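Local coordinates for DUF574 domain-containing protein (Thermobifida fusca, PDB 2QE6) that binds S-adenosylmethionine in a Rossmann-like domain and is probably a methyltransferase, although its substrate is not established, at residues F133-D136 against E141-L144; A135-P140 against I161-M166. The protein carries 1 engineered substitution. All coordinates share one frame; numbering follows the deposited sequence.

How the contacts relate
Contact 1 (133-136 with 141-144) and contact 2 (135-140 with 161-166) start from the same length of chain and share Ala135 and Asp136. Their centres lie 8 Å apart. They also pack directly on each other, with Ile143 CD1 3.4 Å from Val137 CA. Contact 1 backs the loop with the helix that follows strand 130-134. Contact 2, nearer the centre of the chain, joins the loop 135-140 to the end of strand 160-163 and the loop after it. Both reach S-adenosylmethionine. Residues 135-138 meet its adenine end. At the amino acid end, the SAM amino nitrogen N is hydrogen-bonded to Val164 O, a distance of 2.6 Å.

Contact 1. Residues F133-D136 against E141-L144; sequences FTAD and EYIL. With SAM (S-adenosylmethionine), chain F.
Ala135 fits its single methyl between two neighbouring side chains of one helix turn, and no hydrogen bond joins the two segments. Ala135 CB lies 3.7 Å from Tyr142 CE2, near the plane of the tyrosine ring and at its edge. The same Ala135 methyl, CB, meets Ile143 CG1 at 3.8 Å. Tyr142 has CG anti to its backbone N (chi1 177°), which brings the CD2/CE2 edge to the alanine. Ile143 makes two more contacts with its branches. Ile143 CD1 ends 3.6 Å from Asp136 O, and Ile143 CG2 lies 4.2 Å from Phe133 CZ.

Residues 133-134 end the outermost strand on one side of a class I methyltransferase sheet, with strand order 3-2-1-4-5-7-6. Helix 140-145 folds back on that strand after a short loop. The Phe133 side chain crosses Ile143 at a slant, and its ring is also stacked with His146. Val110 of strand 106-111 touches Phe133, Ala135 and Ile143. Beyond the strand end the chain turns to the cofactor. Asp136 OD1 accepts a hydrogen bond from the adenine amino group, SAM N6, at 2.8 Å, while Ala135 O comes within 3.2 Å of SAM C2.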
loop_
_atom_site.group_PDB
_atom_site.type_symbol
_atom_site.label_atom_id
_atom_site.label_comp_id
_atom_site.label_asym_id
_atom_site.label_seq_id
_atom_site.Cartn_x
_atom_site.Cartn_y
_atom_site.Cartn_z
ATOM N N PHE A 133 -14.009 -3.033 -0.439
ATOM C CA PHE A 133 -14.945 -2.001 -0.853
ATOM C C PHE A 133 -14.262 -0.773 -1.425
ATOM O O PHE A 133 -13.049 -0.555 -1.249
ATOM C CB PHE A 133 -15.952 -1.660 0.269
ATOM C CG PHE A 133 -15.362 -0.961 1.472
ATOM C CD1 PHE A 133 -14.840 -1.689 2.541
ATOM C CD2 PHE A 133 -15.400 0.432 1.570
ATOM C CE1 PHE A 133 -14.330 -1.030 3.678
ATOM C CE2 PHE A 133 -14.914 1.095 2.700
ATOM C CZ PHE A 133 -14.372 0.361 3.753
ATOM N N THR A 134 -15.052 0.019 -2.154
ATOM C CA THR A 134 -14.554 1.240 -2.798
ATOM C C THR A 134 -14.749 2.419 -1.834
ATOM O O THR A 134 -15.804 2.591 -1.262
ATOM C CB THR A 134 -15.280 1.466 -4.142
ATOM O OG1 THR A 134 -15.165 0.278 -4.937
ATOM C CG2 THR A 134 -14.701 2.645 -4.908
ATOM N N ALA A 135 -13.698 3.200 -1.611
ATOM C CA ALA A 135 -13.842 4.371 -0.799
ATOM C C ALA A 135 -12.587 5.201 -0.972
ATOM O O ALA A 135 -11.567 4.727 -1.486
ATOM C CB ALA A 135 -14.055 4.007 0.664
ATOM N N ASP A 136 -12.669 6.437 -0.522
ATOM C CA ASP A 136 -11.522 7.336 -0.531
ATOM C C ASP A 136 -10.886 7.413 0.852
ATOM O O ASP A 136 -11.475 7.920 1.805
ATOM C CB ASP A 136 -11.997 8.707 -0.961
ATOM C CG ASP A 136 -10.884 9.680 -1.142
ATOM O OD1 ASP A 136 -9.785 9.467 -0.632
ATOM O OD2 ASP A 136 -11.123 10.673 -1.835
ATOM N N GLU A 141 -13.306 8.841 8.501
ATOM C CA GLU A 141 -14.604 8.722 9.154
ATOM C C GLU A 141 -15.501 7.783 8.379
ATOM O O GLU A 141 -16.112 6.906 8.959
ATOM C CB GLU A 141 -15.281 10.088 9.308
ATOM N N TYR A 142 -15.576 7.951 7.068
ATOM C CA TYR A 142 -16.394 7.056 6.257
ATOM C C TYR A 142 -15.827 5.610 6.300
ATOM O O TYR A 142 -16.563 4.652 6.513
ATOM C CB TYR A 142 -16.508 7.580 4.804
ATOM C CG TYR A 142 -17.285 6.655 3.898
ATOM C CD1 TYR A 142 -18.676 6.694 3.848
ATOM C CD2 TYR A 142 -16.631 5.722 3.115
ATOM C CE1 TYR A 142 -19.377 5.824 3.044
ATOM C CE2 TYR A 142 -17.316 4.863 2.299
ATOM C CZ TYR A 142 -18.683 4.911 2.254
ATOM O OH TYR A 142 -19.348 4.008 1.436
ATOM N N ILE A 143 -14.520 5.448 6.125
ATOM C CA ILE A 143 -13.948 4.095 6.064
ATOM C C ILE A 143 -14.103 3.364 7.411
ATOM O O ILE A 143 -14.552 2.213 7.460
ATOM C CB ILE A 143 -12.480 4.120 5.596
ATOM C CG1 ILE A 143 -12.418 4.401 4.093
ATOM C CG2 ILE A 143 -11.765 2.799 5.885
ATOM C CD1 ILE A 143 -11.061 4.869 3.638
ATOM N N LEU A 144 -13.771 4.044 8.501
ATOM C CA LEU A 144 -13.763 3.399 9.806
ATOM C C LEU A 144 -15.161 3.037 10.303
ATOM O O LEU A 144 -15.304 2.243 11.238
ATOM C CB LEU A 144 -13.020 4.255 10.826
ATOM C CG LEU A 144 -11.518 4.448 10.570
ATOM C CD1 LEU A 144 -10.995 5.595 11.429
ATOM C CD2 LEU A 144 -10.749 3.143 10.834
HETATM N N SAM F . -1.114 -0.928 -1.722
HETATM C CA SAM F . -0.726 -1.628 -3.009
HETATM C C SAM F . 0.751 -1.954 -2.974
HETATM O O SAM F . 1.191 -2.901 -3.616
HETATM O OXT SAM F . 1.529 -1.247 -2.320
HETATM C CB SAM F . -0.971 -0.843 -4.312
HETATM C CG SAM F . -0.162 0.452 -4.483
HETATM S SD SAM F . -0.602 1.481 -5.923
HETATM C CE SAM F . -1.898 0.388 -6.555
HETATM C "C5'" SAM F . -1.656 2.636 -5.020
HETATM C "C4'" SAM F . -3.129 2.312 -4.742
HETATM O "O4'" SAM F . -3.661 3.274 -3.825
HETATM C "C3'" SAM F . -4.034 2.380 -5.983
HETATM O "O3'" SAM F . -4.802 1.198 -6.125
HETATM C "C2'" SAM F . -4.915 3.607 -5.807
HETATM O "O2'" SAM F . -6.172 3.550 -6.494
HETATM C "C1'" SAM F . -4.964 3.664 -4.284
HETATM N N9 SAM F . -5.284 5.020 -3.836
HETATM C C8 SAM F . -4.562 6.200 -4.010
HETATM N N7 SAM F . -5.243 7.213 -3.413
HETATM C C5 SAM F . -6.375 6.680 -2.853
HETATM C C6 SAM F . -7.408 7.265 -2.105
HETATM N N6 SAM F . -7.388 8.605 -1.864
HETATM N N1 SAM F . -8.425 6.435 -1.664
HETATM C C2 SAM F . -8.440 5.052 -1.936
HETATM N N3 SAM F . -7.418 4.477 -2.687
HETATM C C4 SAM F . -6.406 5.299 -3.117
#

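Contact 2. Residues A135-P140 against I161-M166. With SAM (S-adenosylmethionine), chain F.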
loop_
_atom_site.group_PDB
_atom_site.type_symbol
_atom_site.label_atom_id
_atom_site.label_comp_id
_atom_site.label_asym_id
_atom_site.label_seq_id
_atom_site.Cartn_x
_atom_site.Cartn_y
_atom_site.Cartn_z
ATOM N N ALA A 135 -13.698 3.200 -1.611
ATOM C CA ALA A 135 -13.842 4.371 -0.799
ATOM C C ALA A 135 -12.587 5.201 -0.972
ATOM O O ALA A 135 -11.567 4.727 -1.486
ATOM C CB ALA A 135 -14.055 4.007 0.664
ATOM N N ASP A 136 -12.669 6.437 -0.522
ATOM C CA ASP A 136 -11.522 7.336 -0.531
ATOM C C ASP A 136 -10.886 7.413 0.852
ATOM O O ASP A 136 -11.475 7.920 1.805
ATOM C CB ASP A 136 -11.997 8.707 -0.961
ATOM C CG ASP A 136 -10.884 9.680 -1.142
ATOM O OD1 ASP A 136 -9.785 9.467 -0.632
ATOM O OD2 ASP A 136 -11.123 10.673 -1.835
ATOM N N VAL A 137 -9.646 6.950 0.921
ATOM C CA VAL A 137 -8.812 6.906 2.148
ATOM C C VAL A 137 -8.647 8.244 2.859
ATOM O O VAL A 137 -8.369 8.299 4.069
ATOM C CB VAL A 137 -7.438 6.282 1.730
ATOM C CG1 VAL A 137 -6.327 6.527 2.744
ATOM C CG2 VAL A 137 -7.673 4.808 1.464
ATOM N N ARG A 138 -8.847 9.334 2.116
ATOM C CA ARG A 138 -8.797 10.663 2.696
ATOM C C ARG A 138 -10.040 11.005 3.516
ATOM O O ARG A 138 -10.128 12.097 4.088
ATOM C CB ARG A 138 -8.584 11.675 1.601
ATOM C CG ARG A 138 -7.244 11.488 0.918
ATOM C CD ARG A 138 -7.115 12.447 -0.242
ATOM N NE ARG A 138 -8.078 12.110 -1.286
ATOM C CZ ARG A 138 -8.168 12.717 -2.462
ATOM N NH1 ARG A 138 -7.340 13.705 -2.771
ATOM N NH2 ARG A 138 -9.097 12.333 -3.333
ATOM N N ASP A 139 -10.995 10.073 3.579
ATOM C CA ASP A 139 -12.171 10.197 4.430
ATOM C C ASP A 139 -12.214 9.056 5.478
ATOM O O ASP A 139 -13.031 8.140 5.354
ATOM C CB ASP A 139 -13.424 10.164 3.550
ATOM C CG ASP A 139 -14.677 10.618 4.284
ATOM O OD1 ASP A 139 -14.608 10.912 5.502
ATOM O OD2 ASP A 139 -15.736 10.666 3.623
ATOM N N PRO A 140 -11.343 9.127 6.507
ATOM C CA PRO A 140 -11.201 8.103 7.540
ATOM C C PRO A 140 -12.509 7.794 8.255
ATOM O O PRO A 140 -12.771 6.634 8.575
ATOM C CB PRO A 140 -10.209 8.731 8.545
ATOM C CG PRO A 140 -9.589 9.856 7.873
ATOM C CD PRO A 140 -10.388 10.243 6.701
ATOM N N ILE A 161 -3.138 -1.299 10.404
ATOM C CA ILE A 161 -3.575 -0.473 9.266
ATOM C C ILE A 161 -2.404 -0.257 8.300
ATOM O O ILE A 161 -1.276 -0.004 8.724
ATOM C CB ILE A 161 -4.127 0.888 9.727
ATOM C CG1 ILE A 161 -5.408 0.700 10.552
ATOM C CG2 ILE A 161 -4.401 1.769 8.527
ATOM C CD1 ILE A 161 -6.002 1.996 11.115
HETATM N N MSE A 162 -2.659 -0.425 7.010
HETATM C CA MSE A 162 -1.602 -0.412 5.996
HETATM C C MSE A 162 -1.873 0.711 5.035
HETATM O O MSE A 162 -3.000 0.899 4.600
HETATM C CB MSE A 162 -1.595 -1.725 5.226
HETATM C CG MSE A 162 -1.307 -2.933 6.075
HETATM SE SE MSE A 162 -1.710 -4.598 5.170
HETATM C CE MSE A 162 -0.664 -4.518 3.518
ATOM N N LEU A 163 -0.857 1.538 4.796
ATOM C CA LEU A 163 -0.860 2.489 3.711
ATOM C C LEU A 163 0.372 2.187 2.840
ATOM O O LEU A 163 1.213 3.046 2.574
ATOM C CB LEU A 163 -0.845 3.928 4.237
ATOM C CG LEU A 163 -2.171 4.384 4.877
ATOM C CD1 LEU A 163 -2.054 4.486 6.329
ATOM C CD2 LEU A 163 -2.602 5.722 4.294
ATOM N N VAL A 164 0.473 0.927 2.443
ATOM C CA VAL A 164 1.562 0.419 1.652
ATOM C C VAL A 164 1.350 0.942 0.203
ATOM O O VAL A 164 0.251 0.838 -0.339
ATOM C CB VAL A 164 1.639 -1.155 1.761
ATOM C CG1 VAL A 164 2.697 -1.742 0.797
ATOM C CG2 VAL A 164 1.978 -1.569 3.208
ATOM N N GLY A 165 2.379 1.578 -0.360
ATOM C CA GLY A 165 2.307 2.187 -1.676
ATOM C C GLY A 165 1.293 3.291 -1.833
ATOM O O GLY A 165 0.824 3.557 -2.964
HETATM N N MSE A 166 0.951 3.935 -0.711
HETATM C CA MSE A 166 -0.249 4.813 -0.601
HETATM C C MSE A 166 0.175 6.193 -0.034
HETATM O O MSE A 166 -0.417 7.241 -0.378
HETATM C CB MSE A 166 -1.305 4.024 0.274
HETATM C CG MSE A 166 -2.835 4.438 0.506
HETATM SE SE MSE A 166 -3.586 5.343 -0.977
HETATM C CE MSE A 166 -3.858 7.045 -0.089
HETATM N N SAM F . -1.114 -0.928 -1.722
HETATM C CA SAM F . -0.726 -1.628 -3.009
HETATM C C SAM F . 0.751 -1.954 -2.974
HETATM O O SAM F . 1.191 -2.901 -3.616
HETATM O OXT SAM F . 1.529 -1.247 -2.320
HETATM C CB SAM F . -0.971 -0.843 -4.312
HETATM C CG SAM F . -0.162 0.452 -4.483
HETATM S SD SAM F . -0.602 1.481 -5.923
HETATM C CE SAM F . -1.898 0.388 -6.555
HETATM C "C5'" SAM F . -1.656 2.636 -5.020
HETATM C "C4'" SAM F . -3.129 2.312 -4.742
HETATM O "O4'" SAM F . -3.661 3.274 -3.825
HETATM C "C3'" SAM F . -4.034 2.380 -5.983
HETATM O "O3'" SAM F . -4.802 1.198 -6.125
HETATM C "C2'" SAM F . -4.915 3.607 -5.807
HETATM O "O2'" SAM F . -6.172 3.550 -6.494
HETATM C "C1'" SAM F . -4.964 3.664 -4.284
HETATM N N9 SAM F . -5.284 5.020 -3.836
HETATM C C8 SAM F . -4.562 6.200 -4.010
HETATM N N7 SAM F . -5.243 7.213 -3.413
HETATM C C5 SAM F . -6.375 6.680 -2.853
HETATM C C6 SAM F . -7.408 7.265 -2.105
HETATM N N6 SAM F . -7.388 8.605 -1.864
HETATM N N1 SAM F . -8.425 6.435 -1.664
HETATM C C2 SAM F . -8.440 5.052 -1.936
HETATM N N3 SAM F . -7.418 4.477 -2.687
HETATM C C4 SAM F . -6.406 5.299 -3.117
#
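The backbones of the two segments stay well apart: the nearest CA atoms, those of Val137 and Leu163, are 9.2 Å from each other, and side chains cover the distance. This is the cofactor side of the Rossmann-like methyltransferase fold, where the loops after strands 130-134 and 160-163 line the S-adenosylmethionine pocket. A type I turn from Asp136 to Asp139 shapes the first loop.

Val137 spans the gap to Leu163, at the end of strand 160-163, and to Met166 in the loop beyond. Val137 CG1, anti to the backbone N (chi1 163°), meets Met166 CE tip to tip at 3.8 Å. Val137 CG1 also lies 4.1 Å from Leu163 CD2. Val137 CG2 turns instead to the adenine and sits above its plane, beside the N1-C2 edge. Met166, a selenomethionine here, covers the five-membered ring on the same face. Chi2 of 31° folds its chain so that Met166 SE comes to rest over that ring, 3.3 Å from SAM C8.

The adenine is also read by backbone: Val137 N donates to SAM N1 at 2.9 Å. Arg138 holds the Asp136 carboxylate. Arg138 N closes an Asx turn on Asp136 OD1 at 2.9 Å, from above the carboxylate plane. The guanidinium group approaches side-on, and Arg138 NH2 makes a salt bridge to Asp136 OD2 at 3.0 Å. Arg138 NE lies 3.2 Å from Asp136 OD1, on its syn lone pair and in the guanidinium plane.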